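PDB 4B7O: iron-regulated outer membrane protein, which acts as a TonB-dependent iron transporter of the meningococcal outer membrane, and probably takes up iron bound to siderophores. Local coordinates for residues 127-132 with 513-518; 475-480 with 525-530; 530-535 with 564-569; 582-587 with 622-627; 614-619 with 667-672. One frame throughout, in Å; residues are numbered along the deposited sequence.

Contact 1 of 5, residues 127-132 with 513-518; sequences DSQILY and LYDALQ
The N-H of A516 binds Q129 O at 2.9 Å. The next N-H does the same one residue on, with L517 N 3.1 Å from I130 O. Both bonds are fairly straight, and both donors lie in the plane of the carbonyl they meet. The two N-H groups belong to the 3-10 turn 516-518, and its start is fixed on the loop by this pair. The carboxylate of D515 reaches back across the same loop. D515 OD2 takes a weak, bent bond from Y132 N at 2.8 Å. The same oxygen lies in the plane of the Y132 ring, at its edge, 3.1 Å from CD1. The other oxygen, D515 OD1, comes within 2.9 Å of Q129 NE2, with amide and carboxylate planes 75° apart. L131 lays CD1 across the Q518 chain, 3.7 Å from Q518 CG, because its CG swings away from the backbone N (chi1 -174°). On the flank, I130 CG2 meets L517 CB at 4.2 Å. This is a joint between plug and barrel, the two parts of a TonB-dependent receptor: 127-132 is a plug loop, and 513-518 lies in the long loop after barrel strand 498-509. Around it stand barrel strands. L513 and A516 pack on strand 376-391, I130 touches strand 323-339, and L517 reaches strand 355-373.

Contact 2 of 5, residues 475-480 with 525-530; sequences DGKTVS and IISIAD
The carboxylate of D475 is met in two ways. S527 OG donates to D475 OD2 at 2.9 Å, and that oxygen accepts on its syn lone pair, the side of the other oxygen. K477 N comes to D475 OD1 from above the carboxylate plane, 41° out of it. This second bond closes an Asx turn within 475-477, so one flat group both shapes the turn and grips the strand across from it. K477 then sends its side chain out extended, with CG anti to the backbone N (chi1 178°). The chain passes S527 OG, which lies 3.1 Å from K477 CD, and ends at the carbonyl of I528. NZ is modelled 2.5 Å from I528 O, so short that its exact place is doubtful. The turn joins strands 458-472 and 478-493 of the barrel. The segment 525-530 comes from the next long loop, and its strand 525-528 pairs in parallel with strand 578-600. The two segments run in nearly the same direction, 21° apart. Further along, V479 CG2 packs on I528 CG2 at 3.6 Å, and the two side chains are set obliquely. The same V479 methyl also touches A529 O. Beyond D475, Y435 packs against both its side chain and that of I525.

Contact 3 of 5, residues 530-535 with 564-569; sequences DGTKAE and DALANP
E535 and the 564-566 corner form the tight half of this contact. E535 OE2 accepts the N-H of L566 at 2.9 Å, with an angle of 165°. The N-H meets this oxygen on its anti side, 19° out of the carboxylate plane. The E535 chain is extended beyond CG and lies along the backbone it binds. Its CG is 3.2 Å from D564 O and 3.5 Å from L566 CD1. L566 CD1 thus lies against the aliphatic part of E535 while the carboxylate holds the L566 backbone. The other oxygen, E535 OE1, forms a salt bridge with R512, so the carboxylate is held at both ends. The chain turns a corner at D564, near the end of barrel strand 551-567. E535 opens strand 535-547, the neighbour of that strand in the antiparallel barrel. N583 of the adjoining strand 578-600 donates to both K533 O and D564 O, and so ties the two segments together. The other half is looser. K533 is exposed; its CG comes no closer to D564 OD2 than 4.1 Å, and K533 NZ stays 6.2 Å from D564 OD2. The lysine chain bends back, and NZ binds G531 O in its own loop at 2.8 Å. T532 touches only lightly, with OG1 4.3 Å from L566 CD2. That hydroxyl is buried without a polar partner in the model.

Contact 4 of 5, residues 582-587 with 622-627; sequences VNAGYI and KKLLSA
L624 and V582 meet methyl to methyl, with L624 CD1 3.3 Å from V582 CG2. The two side chains cross at about a right angle, and the fit is tight. The same leucine leans on A584: its CB is 3.8 Å from A584 CB, and its CD1 is 3.9 Å away. L624 thus lies over two residues of strand 578-600 that point to the same side. Its CG stands anti to the carbonyl carbon (chi1 -56°), which carries CD1 along the strand to V582. L625 touches more loosely, with CG 4.3 Å from A584 O and CD1 4.4 Å from G585 CA. G585 has no side chain here, and L625 CD1 lies where one would point. The side chains that meet are all apolar. Further out, A584 and G585 both face A565, a classic beta bulge. On the loop side, D618 OD1 accepts from L625 N, and the backbones of N568 and L624 are hydrogen-bonded. The loop 622-627 follows strand 603-618 and folds back over strand 578-600. L625 also packs on F616 of strand 603-618 and on A567 of strand 551-567, so the loop spans three neighbouring strands of the barrel.

Contact 5 of 5, residues 614-619 with 667-672; sequences PRFYDT and SILVAG
P614 starts the contact with its ring against I668 CG2. R615 follows, with CB 3.8 Å from V670 CG2. At F616 the N-H binds I668 O at 2.7 Å, and the carbonyl O takes V670 N at 2.9 Å. These two bonds make a single bridge to L669, with both chains running the same way. The F616 ring lies beside I668, whose CD1 sits over one face, 3.9 Å from the ring centroid, in a CH-pi contact. At Y617 the other side of the strand is used. V670 CG2 stands over the centre of the Y617 ring, 3.5 Å from the centroid and 12° off the normal, a second CH-pi contact. With chi1 at 163°, V670 also sets CG1 against the CD2-CE2 side. D618 closes the row beside A671, with its OD1 held by the L625 backbone. S667 OG accepts from L669 N in an ST turn and also bonds to Q673, and a type I turn runs from L669 to G672. The loop 667-672 thus adds a short partner to barrel strand 603-618. That strand pairs with 578-600, where Y586 stacks on Y617, and F616 reaches M112 of plug strand 112-113.

In the fold
Contact 1 joins plug to barrel; contacts 2 to 5 lie within the barrel and its long loops, which in this family are extracellular. Contacts 3, 4 and 5 form a row, with centres 8 Å apart from 3 to 4 and from 4 to 5, along neighbouring strands 551-567, 578-600 and 603-618. Contact 2 shares D530 with contact 3, 11 Å away, and touches contact 4 through A529 and V582. Contact 1 touches contact 2 where Y514 packs on I526. Along the chain, contacts 1 and 2 interleave, as do 4 and 5, while 2, 3 and 4 follow in series. Successive loops thus pack against one another, and the loop with 513-518 also holds the plug.

Contact 1 of 5, residues 127-132 with 513-518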
# COMPACT_ATOMS: atom_id res chain seq x y z
N ASP A 127 4.12 6.13 7.59
CA ASP A 127 3.39 5.06 8.21
C ASP A 127 2.27 5.56 9.08
O ASP A 127 1.51 4.77 9.67
CB ASP A 127 4.36 4.10 8.93
CG ASP A 127 4.99 4.70 10.16
OD1 ASP A 127 5.09 5.94 10.25
OD2 ASP A 127 5.40 3.90 11.03
N SER A 128 2.11 6.88 9.12
CA SER A 128 0.98 7.46 9.86
C SER A 128 -0.29 7.46 9.03
O SER A 128 -0.26 7.26 7.82
CB SER A 128 1.31 8.85 10.40
OG SER A 128 2.57 8.80 11.09
N GLN A 129 -1.42 7.61 9.70
CA GLN A 129 -2.66 7.66 8.99
C GLN A 129 -3.53 8.87 9.39
O GLN A 129 -3.31 9.49 10.42
CB GLN A 129 -3.40 6.38 9.28
CG GLN A 129 -3.97 6.34 10.67
CD GLN A 129 -4.71 5.07 10.91
OE1 GLN A 129 -5.28 4.49 9.99
NE2 GLN A 129 -4.66 4.59 12.13
N ILE A 130 -4.51 9.18 8.55
CA ILE A 130 -5.62 10.09 8.86
C ILE A 130 -6.63 9.61 9.94
O ILE A 130 -6.84 10.29 10.90
CB ILE A 130 -6.32 10.53 7.55
CG1 ILE A 130 -5.30 11.30 6.69
CG2 ILE A 130 -7.54 11.42 7.85
CD1 ILE A 130 -5.73 11.40 5.26
N LEU A 131 -7.29 8.47 9.79
CA LEU A 131 -8.26 7.99 10.79
C LEU A 131 -8.56 6.54 10.55
O LEU A 131 -8.55 6.07 9.42
CB LEU A 131 -9.57 8.78 10.75
CG LEU A 131 -10.75 8.63 11.76
CD1 LEU A 131 -10.50 9.44 13.01
CD2 LEU A 131 -12.06 9.07 11.12
N TYR A 132 -8.89 5.82 11.61
CA TYR A 132 -8.86 4.37 11.52
C TYR A 132 -10.06 3.86 10.75
O TYR A 132 -10.12 2.67 10.37
CB TYR A 132 -8.68 3.69 12.92
CG TYR A 132 -9.90 3.82 13.79
CD1 TYR A 132 -10.13 5.01 14.55
CD2 TYR A 132 -10.87 2.82 13.82
CE1 TYR A 132 -11.27 5.14 15.33
CE2 TYR A 132 -12.01 2.94 14.60
CZ TYR A 132 -12.21 4.10 15.35
OH TYR A 132 -13.37 4.21 16.08
N LEU A 513 2.21 6.96 15.19
CA LEU A 513 1.48 8.08 15.82
C LEU A 513 -0.02 7.86 15.69
O LEU A 513 -0.48 7.25 14.73
CB LEU A 513 1.88 9.39 15.16
CG LEU A 513 3.39 9.67 15.08
CD1 LEU A 513 3.76 10.69 14.03
CD2 LEU A 513 3.98 10.08 16.43
N TYR A 514 -0.77 8.30 16.67
CA TYR A 514 -2.26 8.15 16.68
C TYR A 514 -2.91 8.88 15.48
O TYR A 514 -2.25 9.68 14.79
CB TYR A 514 -2.79 8.71 18.02
CG TYR A 514 -4.19 8.32 18.45
CD1 TYR A 514 -4.51 7.00 18.81
CD2 TYR A 514 -5.19 9.31 18.55
CE1 TYR A 514 -5.81 6.67 19.23
CE2 TYR A 514 -6.47 8.98 18.95
CZ TYR A 514 -6.79 7.69 19.29
OH TYR A 514 -8.09 7.45 19.69
N ASP A 515 -4.17 8.59 15.20
CA ASP A 515 -4.82 9.15 13.97
C ASP A 515 -4.62 10.64 13.88
O ASP A 515 -4.83 11.37 14.87
CB ASP A 515 -6.32 8.86 13.98
CG ASP A 515 -6.62 7.39 13.97
OD1 ASP A 515 -5.62 6.62 14.02
OD2 ASP A 515 -7.84 7.01 13.92
N ALA A 516 -4.20 11.09 12.72
CA ALA A 516 -3.90 12.51 12.51
C ALA A 516 -5.12 13.37 12.83
O ALA A 516 -4.98 14.43 13.43
CB ALA A 516 -3.44 12.79 11.05
N LEU A 517 -6.28 12.91 12.38
CA LEU A 517 -7.51 13.67 12.49
C LEU A 517 -8.00 13.80 13.94
O LEU A 517 -8.94 14.53 14.21
CB LEU A 517 -8.60 13.07 11.62
CG LEU A 517 -9.82 13.99 11.57
CD1 LEU A 517 -9.52 15.44 11.14
CD2 LEU A 517 -10.88 13.32 10.71
N GLN A 518 -7.32 13.15 14.88
CA GLN A 518 -7.77 13.22 16.26
C GLN A 518 -6.70 13.80 17.09
O GLN A 518 -6.85 13.92 18.29
CB GLN A 518 -8.13 11.85 16.80
CG GLN A 518 -9.30 11.21 16.09
CD GLN A 518 -10.04 10.27 17.05
OE1 GLN A 518 -10.84 10.70 17.91
NE2 GLN A 518 -9.77 8.99 16.92

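Contact 2 of 5, residues 475-480 with 525-530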
# COMPACT_ATOMS: atom_id res chain seq x y z
N ASP A 475 1.70 15.49 23.81
CA ASP A 475 1.86 16.14 25.11
C ASP A 475 3.32 16.47 25.38
O ASP A 475 3.71 16.66 26.52
CB ASP A 475 1.25 15.30 26.25
CG ASP A 475 1.80 13.87 26.28
OD1 ASP A 475 2.79 13.57 25.54
OD2 ASP A 475 1.24 13.05 27.06
N GLY A 476 4.13 16.53 24.32
CA GLY A 476 5.57 16.77 24.46
C GLY A 476 6.40 15.59 24.95
O GLY A 476 7.62 15.63 24.89
N LYS A 477 5.73 14.53 25.43
CA LYS A 477 6.40 13.34 26.00
C LYS A 477 7.11 12.49 24.96
O LYS A 477 6.50 12.02 23.97
CB LYS A 477 5.42 12.47 26.78
CG LYS A 477 6.07 11.22 27.34
CD LYS A 477 4.98 10.27 27.83
CE LYS A 477 5.47 9.24 28.84
NZ LYS A 477 4.26 8.42 29.20
N THR A 478 8.40 12.30 25.19
CA THR A 478 9.29 11.57 24.29
C THR A 478 9.52 10.16 24.75
O THR A 478 9.19 9.81 25.87
CB THR A 478 10.59 12.30 24.14
OG1 THR A 478 10.30 13.50 23.43
CG2 THR A 478 11.55 11.53 23.34
N VAL A 479 10.03 9.32 23.85
CA VAL A 479 10.41 7.94 24.18
C VAL A 479 11.09 7.40 22.97
O VAL A 479 10.55 7.55 21.86
CB VAL A 479 9.23 7.02 24.41
CG1 VAL A 479 9.73 5.58 24.47
CG2 VAL A 479 8.47 7.43 25.67
N SER A 480 12.26 6.82 23.19
CA SER A 480 13.09 6.17 22.19
C SER A 480 13.32 4.66 22.40
O SER A 480 12.94 4.07 23.43
CB SER A 480 14.46 6.83 22.09
OG SER A 480 14.35 8.19 21.70
N ILE A 525 -6.21 12.74 25.80
CA ILE A 525 -4.79 12.83 25.56
C ILE A 525 -4.38 11.45 25.13
O ILE A 525 -4.99 10.45 25.56
CB ILE A 525 -3.97 13.26 26.79
CG1 ILE A 525 -4.48 14.59 27.33
CG2 ILE A 525 -2.52 13.45 26.39
CD1 ILE A 525 -4.61 15.68 26.27
N ILE A 526 -3.40 11.41 24.22
CA ILE A 526 -2.83 10.17 23.70
C ILE A 526 -1.35 10.25 23.86
O ILE A 526 -0.64 10.87 23.05
CB ILE A 526 -3.07 9.98 22.20
CG1 ILE A 526 -4.57 9.94 21.85
CG2 ILE A 526 -2.28 8.77 21.72
CD1 ILE A 526 -5.37 8.79 22.46
N SER A 527 -0.87 9.59 24.92
CA SER A 527 0.54 9.56 25.23
C SER A 527 1.26 8.25 24.74
O SER A 527 0.70 7.43 24.00
CB SER A 527 0.72 9.79 26.74
OG SER A 527 2.03 10.25 27.04
N ILE A 528 2.49 8.06 25.17
CA ILE A 528 3.17 6.80 24.96
C ILE A 528 3.80 6.38 26.29
O ILE A 528 4.38 7.22 26.97
CB ILE A 528 4.25 6.97 23.90
CG1 ILE A 528 4.94 5.63 23.59
CG2 ILE A 528 5.21 8.07 24.29
CD1 ILE A 528 5.80 5.69 22.34
N ALA A 529 3.66 5.11 26.65
CA ALA A 529 4.18 4.60 27.92
C ALA A 529 5.70 4.63 27.97
O ALA A 529 6.36 4.75 26.94
CB ALA A 529 3.65 3.22 28.18
N ASP A 530 6.26 4.57 29.17
CA ASP A 530 7.73 4.50 29.33
C ASP A 530 8.33 3.21 28.76
O ASP A 530 7.76 2.12 28.92
CB ASP A 530 8.12 4.60 30.82
CG ASP A 530 8.35 6.05 31.27
OD1 ASP A 530 9.01 6.84 30.52
OD2 ASP A 530 7.87 6.38 32.39

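Contact 3 of 5, residues 530-535 with 564-569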
# COMPACT_ATOMS: atom_id res chain seq x y z
N ASP A 530 6.26 4.57 29.17
CA ASP A 530 7.73 4.50 29.33
C ASP A 530 8.33 3.21 28.76
O ASP A 530 7.76 2.12 28.92
CB ASP A 530 8.12 4.60 30.82
CG ASP A 530 8.35 6.05 31.27
OD1 ASP A 530 9.01 6.84 30.52
OD2 ASP A 530 7.87 6.38 32.39
N GLY A 531 9.52 3.35 28.16
CA GLY A 531 10.24 2.22 27.55
C GLY A 531 9.48 1.34 26.55
O GLY A 531 9.92 0.23 26.29
N THR A 532 8.35 1.81 26.00
CA THR A 532 7.66 1.00 25.00
C THR A 532 8.51 0.90 23.73
O THR A 532 9.03 1.89 23.24
CB THR A 532 6.21 1.44 24.65
OG1 THR A 532 6.19 2.17 23.41
CG2 THR A 532 5.57 2.23 25.72
N LYS A 533 8.66 -0.33 23.24
CA LYS A 533 9.61 -0.67 22.17
C LYS A 533 8.91 -0.77 20.81
O LYS A 533 7.66 -0.83 20.73
CB LYS A 533 10.24 -2.06 22.45
CG LYS A 533 10.50 -2.44 23.92
CD LYS A 533 12.00 -2.41 24.23
CE LYS A 533 12.28 -1.67 25.54
NZ LYS A 533 11.44 -2.14 26.70
N ALA A 534 9.74 -0.83 19.76
CA ALA A 534 9.33 -1.24 18.39
C ALA A 534 8.86 -2.69 18.29
O ALA A 534 9.35 -3.56 18.98
CB ALA A 534 10.45 -1.02 17.39
N GLU A 535 7.86 -2.91 17.43
CA GLU A 535 7.37 -4.22 17.06
C GLU A 535 8.48 -4.94 16.36
O GLU A 535 9.09 -4.39 15.43
CB GLU A 535 6.24 -4.07 16.07
CG GLU A 535 4.89 -3.88 16.72
CD GLU A 535 3.80 -3.53 15.71
OE1 GLU A 535 4.15 -3.21 14.53
OE2 GLU A 535 2.60 -3.62 16.08
N ASP A 564 5.93 -7.78 20.67
CA ASP A 564 5.64 -6.44 21.09
C ASP A 564 4.72 -5.66 20.15
O ASP A 564 4.96 -4.51 19.87
CB ASP A 564 6.95 -5.70 21.29
CG ASP A 564 7.73 -6.18 22.52
OD1 ASP A 564 7.09 -6.72 23.48
OD2 ASP A 564 8.97 -5.98 22.50
N ALA A 565 3.67 -6.30 19.67
CA ALA A 565 2.70 -5.60 18.79
C ALA A 565 2.05 -4.46 19.55
O ALA A 565 1.77 -4.60 20.75
CB ALA A 565 1.64 -6.58 18.34
N LEU A 566 1.78 -3.37 18.86
CA LEU A 566 1.01 -2.26 19.46
C LEU A 566 -0.31 -2.04 18.77
O LEU A 566 -0.41 -2.04 17.52
CB LEU A 566 1.78 -0.94 19.44
CG LEU A 566 3.25 -0.94 19.83
CD1 LEU A 566 4.06 -1.03 18.58
CD2 LEU A 566 3.58 0.36 20.50
N ALA A 567 -1.33 -1.82 19.56
CA ALA A 567 -2.59 -1.48 18.97
C ALA A 567 -3.23 -0.26 19.67
O ALA A 567 -2.95 0.88 19.31
CB ALA A 567 -3.49 -2.70 18.99
N ASN A 568 -4.09 -0.50 20.65
CA ASN A 568 -4.69 0.56 21.44
C ASN A 568 -3.74 1.00 22.58
O ASN A 568 -2.78 0.27 22.96
CB ASN A 568 -6.04 0.08 22.04
CG ASN A 568 -7.09 -0.21 20.98
OD1 ASN A 568 -7.20 0.50 20.00
ND2 ASN A 568 -7.87 -1.26 21.19
N PRO A 569 -3.98 2.21 23.13
CA PRO A 569 -3.24 2.72 24.30
C PRO A 569 -3.90 2.25 25.63
O PRO A 569 -5.14 2.06 25.65
CB PRO A 569 -3.31 4.26 24.12
CG PRO A 569 -4.11 4.52 22.84
CD PRO A 569 -4.85 3.24 22.52

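Contact 4 of 5, residues 582-587 with 622-627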
# COMPACT_ATOMS: atom_id res chain seq x y z
N VAL A 582 1.30 1.34 24.16
CA VAL A 582 2.00 0.26 24.85
C VAL A 582 2.18 -0.91 23.92
O VAL A 582 1.38 -1.10 23.01
CB VAL A 582 1.19 -0.33 26.02
CG1 VAL A 582 1.46 0.46 27.27
CG2 VAL A 582 -0.31 -0.44 25.72
N ASN A 583 3.22 -1.70 24.17
CA ASN A 583 3.32 -3.02 23.55
C ASN A 583 2.32 -3.93 24.23
O ASN A 583 2.35 -4.07 25.42
CB ASN A 583 4.75 -3.50 23.70
CG ASN A 583 5.75 -2.47 23.21
OD1 ASN A 583 6.38 -1.78 24.01
ND2 ASN A 583 5.83 -2.29 21.90
N ALA A 584 1.40 -4.54 23.51
CA ALA A 584 0.30 -5.23 24.18
C ALA A 584 0.08 -6.70 23.81
O ALA A 584 -0.93 -7.32 24.23
CB ALA A 584 -1.00 -4.43 23.99
N GLY A 585 1.02 -7.25 23.04
CA GLY A 585 1.00 -8.70 22.72
C GLY A 585 1.89 -9.10 21.56
O GLY A 585 2.88 -8.43 21.23
N TYR A 586 1.58 -10.21 20.94
CA TYR A 586 2.42 -10.62 19.79
C TYR A 586 1.58 -11.13 18.57
O TYR A 586 0.44 -11.52 18.71
CB TYR A 586 3.48 -11.63 20.26
CG TYR A 586 2.88 -12.85 20.87
CD1 TYR A 586 2.54 -13.91 20.07
CD2 TYR A 586 2.66 -12.97 22.24
CE1 TYR A 586 1.95 -15.07 20.58
CE2 TYR A 586 2.07 -14.11 22.77
CZ TYR A 586 1.72 -15.15 21.91
OH TYR A 586 1.15 -16.30 22.34
N ILE A 587 2.15 -11.14 17.40
CA ILE A 587 1.42 -11.57 16.21
C ILE A 587 2.11 -12.83 15.62
O ILE A 587 3.33 -12.88 15.52
CB ILE A 587 1.38 -10.41 15.17
CG1 ILE A 587 0.56 -9.21 15.68
CG2 ILE A 587 0.77 -10.83 13.85
CD1 ILE A 587 1.08 -7.87 15.17
N LYS A 622 -6.01 -5.57 30.09
CA LYS A 622 -7.21 -4.96 29.45
C LYS A 622 -6.96 -5.04 27.95
O LYS A 622 -6.41 -4.12 27.37
CB LYS A 622 -7.38 -3.49 29.88
CG LYS A 622 -7.24 -3.19 31.37
CD LYS A 622 -8.37 -3.84 32.18
CE LYS A 622 -8.43 -3.31 33.61
NZ LYS A 622 -9.37 -4.13 34.41
N LYS A 623 -7.34 -6.16 27.32
CA LYS A 623 -6.76 -6.61 26.05
C LYS A 623 -6.75 -5.54 24.98
O LYS A 623 -7.80 -5.22 24.40
CB LYS A 623 -7.57 -7.79 25.54
CG LYS A 623 -7.59 -8.98 26.49
CD LYS A 623 -8.64 -9.97 26.05
CE LYS A 623 -9.86 -9.88 26.94
NZ LYS A 623 -11.01 -10.57 26.29
N LEU A 624 -5.57 -4.97 24.71
CA LEU A 624 -5.50 -3.78 23.90
C LEU A 624 -5.28 -4.04 22.44
O LEU A 624 -5.06 -3.06 21.71
CB LEU A 624 -4.42 -2.84 24.37
CG LEU A 624 -4.52 -2.43 25.83
CD1 LEU A 624 -3.12 -2.07 26.34
CD2 LEU A 624 -5.57 -1.33 26.06
N LEU A 625 -5.30 -5.32 22.00
CA LEU A 625 -5.14 -5.63 20.57
C LEU A 625 -6.43 -5.41 19.77
O LEU A 625 -7.52 -5.73 20.25
CB LEU A 625 -4.55 -7.05 20.32
CG LEU A 625 -3.04 -7.17 20.54
CD1 LEU A 625 -2.44 -8.40 19.92
CD2 LEU A 625 -2.29 -5.98 20.03
N SER A 626 -6.31 -4.96 18.53
CA SER A 626 -7.47 -4.54 17.72
C SER A 626 -7.82 -5.38 16.48
O SER A 626 -6.92 -5.79 15.74
CB SER A 626 -7.23 -3.10 17.24
OG SER A 626 -8.37 -2.62 16.53
N ALA A 627 -9.12 -5.54 16.21
CA ALA A 627 -9.61 -6.23 15.01
C ALA A 627 -9.79 -5.31 13.80
O ALA A 627 -10.38 -5.70 12.79
CB ALA A 627 -10.92 -6.91 15.30

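Contact 5 of 5, residues 614-619 with 667-672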
# COMPACT_ATOMS: atom_id res chain seq x y z
N PRO A 614 -3.44 -14.92 9.95
CA PRO A 614 -2.93 -13.89 10.83
C PRO A 614 -3.66 -13.90 12.15
O PRO A 614 -4.87 -13.90 12.17
CB PRO A 614 -3.21 -12.61 10.09
CG PRO A 614 -4.39 -12.92 9.26
CD PRO A 614 -4.27 -14.36 8.88
N ARG A 615 -2.91 -14.03 13.23
CA ARG A 615 -3.48 -14.26 14.56
C ARG A 615 -2.82 -13.32 15.53
O ARG A 615 -1.60 -13.23 15.57
CB ARG A 615 -3.28 -15.71 14.97
CG ARG A 615 -4.33 -16.59 14.35
CD ARG A 615 -5.72 -15.96 14.36
NE ARG A 615 -6.68 -16.93 13.83
CZ ARG A 615 -6.97 -17.08 12.52
NH1 ARG A 615 -6.41 -16.31 11.62
NH2 ARG A 615 -7.83 -18.01 12.13
N PHE A 616 -3.63 -12.55 16.26
CA PHE A 616 -3.12 -11.50 17.18
C PHE A 616 -3.36 -11.94 18.62
O PHE A 616 -4.51 -12.20 18.99
CB PHE A 616 -3.85 -10.19 16.90
CG PHE A 616 -3.37 -9.48 15.66
CD1 PHE A 616 -3.47 -10.07 14.40
CD2 PHE A 616 -2.86 -8.18 15.75
CE1 PHE A 616 -3.02 -9.43 13.26
CE2 PHE A 616 -2.40 -7.51 14.61
CZ PHE A 616 -2.48 -8.14 13.36
N TYR A 617 -2.28 -12.10 19.40
CA TYR A 617 -2.38 -12.65 20.78
C TYR A 617 -2.19 -11.58 21.83
O TYR A 617 -1.17 -10.86 21.80
CB TYR A 617 -1.28 -13.68 21.05
CG TYR A 617 -1.40 -14.91 20.24
CD1 TYR A 617 -0.96 -14.93 18.91
CD2 TYR A 617 -1.96 -16.05 20.78
CE1 TYR A 617 -1.07 -16.07 18.15
CE2 TYR A 617 -2.08 -17.21 20.02
CZ TYR A 617 -1.62 -17.21 18.71
OH TYR A 617 -1.71 -18.31 17.92
N ASP A 618 -3.13 -11.51 22.76
CA ASP A 618 -3.20 -10.41 23.73
C ASP A 618 -2.38 -10.79 24.92
O ASP A 618 -2.67 -11.79 25.58
CB ASP A 618 -4.66 -10.24 24.20
CG ASP A 618 -5.56 -9.50 23.19
OD1 ASP A 618 -5.44 -8.26 23.05
OD2 ASP A 618 -6.41 -10.17 22.57
N THR A 619 -1.36 -10.03 25.26
CA THR A 619 -0.70 -10.35 26.54
C THR A 619 -0.88 -9.29 27.60
O THR A 619 -0.07 -9.19 28.51
CB THR A 619 0.81 -10.53 26.39
OG1 THR A 619 1.38 -9.31 25.86
CG2 THR A 619 1.14 -11.75 25.51
N SER A 667 -11.94 -14.14 13.72
CA SER A 667 -11.35 -12.82 13.82
C SER A 667 -9.85 -12.98 13.68
O SER A 667 -9.32 -14.09 13.88
CB SER A 667 -11.72 -12.24 15.22
OG SER A 667 -10.98 -11.06 15.57
N ILE A 668 -9.14 -11.90 13.38
CA ILE A 668 -7.69 -11.94 13.55
C ILE A 668 -7.28 -12.08 15.05
O ILE A 668 -6.16 -12.52 15.35
CB ILE A 668 -7.00 -10.74 12.90
CG1 ILE A 668 -7.48 -9.44 13.54
CG2 ILE A 668 -7.26 -10.72 11.41
CD1 ILE A 668 -6.56 -8.24 13.29
N LEU A 669 -8.16 -11.69 15.99
CA LEU A 669 -7.84 -11.75 17.42
C LEU A 669 -8.06 -13.15 17.99
O LEU A 669 -9.17 -13.69 17.97
CB LEU A 669 -8.62 -10.70 18.25
CG LEU A 669 -8.37 -9.22 17.90
CD1 LEU A 669 -9.38 -8.28 18.56
CD2 LEU A 669 -6.95 -8.84 18.25
N VAL A 670 -7.00 -13.71 18.53
CA VAL A 670 -7.05 -15.00 19.14
C VAL A 670 -8.04 -14.95 20.32
O VAL A 670 -8.83 -15.89 20.51
CB VAL A 670 -5.66 -15.41 19.62
CG1 VAL A 670 -5.73 -16.56 20.63
CG2 VAL A 670 -4.82 -15.77 18.41
N ALA A 671 -7.98 -13.86 21.08
CA ALA A 671 -8.91 -13.58 22.18
C ALA A 671 -10.41 -13.37 21.73
O ALA A 671 -11.32 -13.46 22.55
CB ALA A 671 -8.40 -12.39 23.01
N GLY A 672 -10.64 -13.11 20.44
CA GLY A 672 -11.99 -12.89 19.87
C GLY A 672 -12.28 -11.40 19.69
O GLY A 672 -11.71 -10.54 20.35